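Local coordinates for vascular protein tyrosine phosphatase 1 (Rattus norvegicus, PDB 3I36) that probably removes phosphate from phosphotyrosine in target proteins, this chain being the catalytic domain of a receptor-type tyrosine phosphatase, at residues P81-I84 with S85-K88; V91-H94 with S95-Y99. All blocks are in the same frame, centred on the assembly; numbering follows the deposited sequence.

Interaction 1 of 2, residues P81-I84 with S85-K88; sequences PYDI and SRVK
The Asp83 carboxylate and the Arg86 guanidinium stand nearly upright to each other, their planes 79° apart. Asp83 OD1 approaches obliquely in a long salt bridge, 3.9 Å from Arg86 NE. A water lies in the guanidinium plane at its edge, accepts from Arg86 NE at 2.6 Å and donates weakly to Asp83 OD1. Lys88 CG lies over the centre of one guanidinium face, 3.8 Å above the Arg86 plane. Arg86 CG sits between its backbone N and carbonyl carbon (chi1 73°), and the chain runs extended past Asp83. This turn follows the KNRY motif of the family's phosphotyrosine-recognition loop and leads into the weakly bonded strand 86-88. Ser85 N donates to Tyr82 O at 3.2 Å, closing the turn. Arg86 CB packs on Pro81 CB at 3.9 Å. The stronger partners lie outside: backbone N of Tyr63 and Ala64 for the Asp83 carboxylate, Asp98 for Arg86 NH2. A leucine in place of Arg86 would probably leave Asp98 without its salt-bridge mate and the water without its NE donor. The pair is probably joined as much through the water as by the long salt bridge, and the carboxylate probably gains more from its backbone N-H donors.

Interaction 2 of 2, residues V91-H94 with S95-Y99; sequences VQTH and STDDY
The loop from strand 86-88 to strand 99-100 curls round one carboxylate oxygen, Asp97 OD2, which takes three successive backbone N-H groups from Gln92, Thr93 and His94. Gln92 N lies 3.0 Å from Asp97 OD2, on its anti lone pair, away from OD1. Thr93 N, 2.9 Å from Asp97 OD2, meets it nearly in line with its C-O bond. His94 N sits 3.0 Å from Asp97 OD2 but arrives from above the carboxylate plane, 63° out of it. Its bond is the straightest of the three, with an N-H...O angle of 158°. The three donors come from different directions, so they probably fix the rotation of the carboxylate. Asp97 CG lies anti to its own carbonyl carbon, beside the backbone N (chi1 -69°), which brings OD2 to the three backbone N-H groups. Such N-H donors would be expected to stabilise the negative charge.

Residues 95-98 form a 3-10 turn in this surface loop of the tyrosine phosphatase domain. Asp97 N donates to His94 O at 2.8 Å, and Asp98 N to Ser95 O at 3.0 Å. Asp97 is therefore tied to the preceding residues through both its backbone and its side chain. Val91 closes the loop from the other end. Its CA rests 3.8 Å from Asp97 CB. The Val91 and Asp98 side chains lie side by side and point the same way, with Val91 CG1 3.7 Å from Asp98 CB. The Asp98 carboxylate itself is engaged by Arg86. The Thr96 side chain touches Glu69 and Asn70 of helix 68-71. On the backbone, Asp97 O accepts from Arg130 NH1.

Overall arrangement
Interaction 1 closes before interaction 2 opens, and their centres lie 14 Å apart on the same side of the chain's centre. Strand 86-88, part of interaction 1, is followed by the loop that holds interaction 2. A salt bridge from Arg86 NH2 to Asp98 OD2, 2.8 Å long, joins the two. Tyr99 adds packing, with its CD1 3.8 Å from Arg86 NH1. Interaction 1 is the one nearer the phosphate-binding loop. The Pro81 side chain is about 8 Å from that of Val248, and the Tyr82 side chain about 11 Å from that of Gln288; Val248 and Gln288 probably bind substrate. Interaction 2 lies at the surface, away from these sites.

Interaction 1 of 2, residues P81-I84 with S85-K88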
loop_
_atom_site.group_PDB
_atom_site.type_symbol
_atom_site.label_atom_id
_atom_site.label_comp_id
_atom_site.label_asym_id
_atom_site.label_seq_id
_atom_site.Cartn_x
_atom_site.Cartn_y
_atom_site.Cartn_z
ATOM N N PRO A 81 6.460 7.695 9.129
ATOM C CA PRO A 81 7.337 6.626 8.661
ATOM C C PRO A 81 8.468 6.402 9.661
ATOM O O PRO A 81 9.071 7.360 10.145
ATOM C CB PRO A 81 7.897 7.190 7.357
ATOM C CG PRO A 81 7.842 8.724 7.552
ATOM C CD PRO A 81 6.503 8.880 8.255
ATOM N N TYR A 82 8.762 5.143 9.960
ATOM C CA TYR A 82 9.940 4.836 10.748
ATOM C C TYR A 82 11.178 5.122 9.917
ATOM O O TYR A 82 11.207 4.855 8.717
ATOM C CB TYR A 82 9.938 3.370 11.191
ATOM C CG TYR A 82 8.716 3.021 11.989
ATOM C CD1 TYR A 82 8.334 3.809 13.069
ATOM C CD2 TYR A 82 7.945 1.905 11.675
ATOM C CE1 TYR A 82 7.208 3.512 13.811
ATOM C CE2 TYR A 82 6.810 1.592 12.417
ATOM C CZ TYR A 82 6.450 2.400 13.482
ATOM O OH TYR A 82 5.345 2.109 14.234
ATOM N N ASP A 83 12.190 5.679 10.568
ATOM C CA ASP A 83 13.448 6.002 9.909
ATOM C C ASP A 83 14.051 4.769 9.268
ATOM O O ASP A 83 14.659 4.834 8.206
ATOM C CB ASP A 83 14.429 6.545 10.934
ATOM C CG ASP A 83 13.981 7.869 11.512
ATOM O OD1 ASP A 83 13.443 8.677 10.738
ATOM O OD2 ASP A 83 14.140 8.094 12.731
ATOM N N ILE A 84 13.890 3.636 9.930
ATOM C CA ILE A 84 14.584 2.439 9.489
ATOM C C ILE A 84 14.134 1.970 8.100
ATOM O O ILE A 84 14.851 1.244 7.422
ATOM C CB ILE A 84 14.406 1.297 10.513
ATOM C CG1 ILE A 84 15.421 0.183 10.260
ATOM C CG2 ILE A 84 12.972 0.785 10.500
ATOM C CD1 ILE A 84 15.566 -0.760 11.431
ATOM N N SER A 85 12.949 2.394 7.680
ATOM C CA SER A 85 12.365 1.878 6.457
ATOM C C SER A 85 11.873 2.995 5.557
ATOM O O SER A 85 11.302 2.738 4.501
ATOM C CB SER A 85 11.170 0.983 6.809
ATOM O OG SER A 85 10.237 1.716 7.599
ATOM N N ARG A 86 12.086 4.238 5.975
ATOM C CA ARG A 86 11.468 5.334 5.258
ATOM C C ARG A 86 12.118 5.485 3.891
ATOM O O ARG A 86 13.304 5.189 3.701
ATOM C CB ARG A 86 11.532 6.641 6.062
ATOM C CG ARG A 86 12.901 7.268 6.122
ATOM C CD ARG A 86 12.828 8.585 6.865
ATOM N NE ARG A 86 14.128 9.224 6.923
ATOM C CZ ARG A 86 14.485 10.232 6.135
ATOM N NH1 ARG A 86 13.628 10.707 5.241
ATOM N NH2 ARG A 86 15.691 10.754 6.247
ATOM N N VAL A 87 11.318 5.927 2.935
ATOM C CA VAL A 87 11.809 6.166 1.596
ATOM C C VAL A 87 12.523 7.508 1.628
ATOM O O VAL A 87 11.932 8.517 1.993
ATOM C CB VAL A 87 10.650 6.207 0.598
ATOM C CG1 VAL A 87 11.157 6.524 -0.790
ATOM C CG2 VAL A 87 9.870 4.871 0.626
ATOM N N LYS A 88 13.794 7.518 1.248
ATOM C CA LYS A 88 14.571 8.749 1.274
ATOM C C LYS A 88 14.748 9.252 -0.138
ATOM O O LYS A 88 15.239 8.530 -0.992
ATOM C CB LYS A 88 15.936 8.502 1.908
ATOM C CG LYS A 88 15.857 8.081 3.357
ATOM C CD LYS A 88 17.227 7.749 3.909
ATOM C CE LYS A 88 17.108 6.958 5.202
ATOM N NZ LYS A 88 18.441 6.627 5.787
HETATM O O HOH W 1 16.652 4.089 6.448
HETATM O O HOH W 2 15.770 8.542 8.864
#

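Interaction 2 of 2, residues V91-H94 with S95-Y99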
loop_
_atom_site.group_PDB
_atom_site.type_symbol
_atom_site.label_atom_id
_atom_site.label_comp_id
_atom_site.label_asym_id
_atom_site.label_seq_id
_atom_site.Cartn_x
_atom_site.Cartn_y
_atom_site.Cartn_z
ATOM N N VAL A 91 18.333 14.890 -2.244
ATOM C CA VAL A 91 18.351 16.148 -1.535
ATOM C C VAL A 91 18.866 17.197 -2.498
ATOM O O VAL A 91 19.807 16.947 -3.250
ATOM C CB VAL A 91 19.243 16.071 -0.297
ATOM C CG1 VAL A 91 18.648 15.102 0.706
ATOM C CG2 VAL A 91 20.644 15.634 -0.683
ATOM N N GLN A 92 18.222 18.357 -2.494
ATOM C CA GLN A 92 18.653 19.478 -3.312
ATOM C C GLN A 92 19.429 20.446 -2.432
ATOM O O GLN A 92 20.660 20.459 -2.432
ATOM C CB GLN A 92 17.451 20.190 -3.939
ATOM C CG GLN A 92 16.804 19.465 -5.122
ATOM C CD GLN A 92 15.814 18.383 -4.701
ATOM O OE1 GLN A 92 14.610 18.633 -4.596
ATOM N NE2 GLN A 92 16.317 17.176 -4.465
ATOM N N THR A 93 18.694 21.230 -1.655
ATOM C CA THR A 93 19.288 22.289 -0.856
ATOM C C THR A 93 19.291 21.946 0.632
ATOM O O THR A 93 20.043 22.527 1.416
ATOM C CB THR A 93 18.524 23.607 -1.062
ATOM O OG1 THR A 93 17.188 23.465 -0.566
ATOM C CG2 THR A 93 18.460 23.947 -2.538
ATOM N N HIS A 94 18.448 21.002 1.025
ATOM C CA HIS A 94 18.281 20.730 2.442
ATOM C C HIS A 94 18.050 19.251 2.695
ATOM O O HIS A 94 17.402 18.559 1.903
ATOM C CB HIS A 94 17.130 21.562 3.010
ATOM C CG HIS A 94 17.144 21.672 4.504
ATOM N ND1 HIS A 94 18.014 22.501 5.181
ATOM C CD2 HIS A 94 16.394 21.061 5.452
ATOM C CE1 HIS A 94 17.798 22.394 6.482
ATOM N NE2 HIS A 94 16.821 21.524 6.671
ATOM N N SER A 95 18.588 18.773 3.806
ATOM C CA SER A 95 18.488 17.367 4.138
ATOM C C SER A 95 17.023 16.921 4.164
ATOM O O SER A 95 16.715 15.793 3.794
ATOM C CB SER A 95 19.139 17.113 5.492
ATOM O OG SER A 95 18.539 17.930 6.477
ATOM N N THR A 96 16.124 17.808 4.589
ATOM C CA THR A 96 14.708 17.434 4.704
ATOM C C THR A 96 14.052 17.276 3.344
ATOM O O THR A 96 12.914 16.811 3.241
ATOM C CB THR A 96 13.905 18.438 5.539
ATOM O OG1 THR A 96 14.001 19.735 4.936
ATOM C CG2 THR A 96 14.447 18.493 6.958
ATOM N N ASP A 97 14.771 17.650 2.295
ATOM C CA ASP A 97 14.298 17.361 0.945
ATOM C C ASP A 97 14.153 15.854 0.747
ATOM O O ASP A 97 13.475 15.410 -0.165
ATOM C CB ASP A 97 15.293 17.869 -0.086
ATOM C CG ASP A 97 15.353 19.371 -0.149
ATOM O OD1 ASP A 97 14.460 20.044 0.416
ATOM O OD2 ASP A 97 16.302 19.864 -0.780
ATOM N N ASP A 98 14.807 15.064 1.586
ATOM C CA ASP A 98 14.792 13.622 1.375
ATOM C C ASP A 98 13.485 13.019 1.864
ATOM O O ASP A 98 13.212 11.831 1.681
ATOM C CB ASP A 98 16.001 12.949 2.047
ATOM C CG ASP A 98 15.848 12.788 3.565
ATOM O OD1 ASP A 98 14.791 13.115 4.153
ATOM O OD2 ASP A 98 16.814 12.305 4.182
ATOM N N TYR A 99 12.651 13.857 2.454
ATOM C CA TYR A 99 11.570 13.326 3.260
ATOM C C TYR A 99 10.288 13.147 2.496
ATOM O O TYR A 99 9.819 14.052 1.802
ATOM C CB TYR A 99 11.277 14.196 4.479
ATOM C CG TYR A 99 10.197 13.561 5.293
ATOM C CD1 TYR A 99 10.498 12.544 6.193
ATOM C CD2 TYR A 99 8.865 13.920 5.120
ATOM C CE1 TYR A 99 9.509 11.916 6.917
ATOM C CE2 TYR A 99 7.857 13.303 5.857
ATOM C CZ TYR A 99 8.198 12.294 6.752
ATOM O OH TYR A 99 7.226 11.666 7.475
#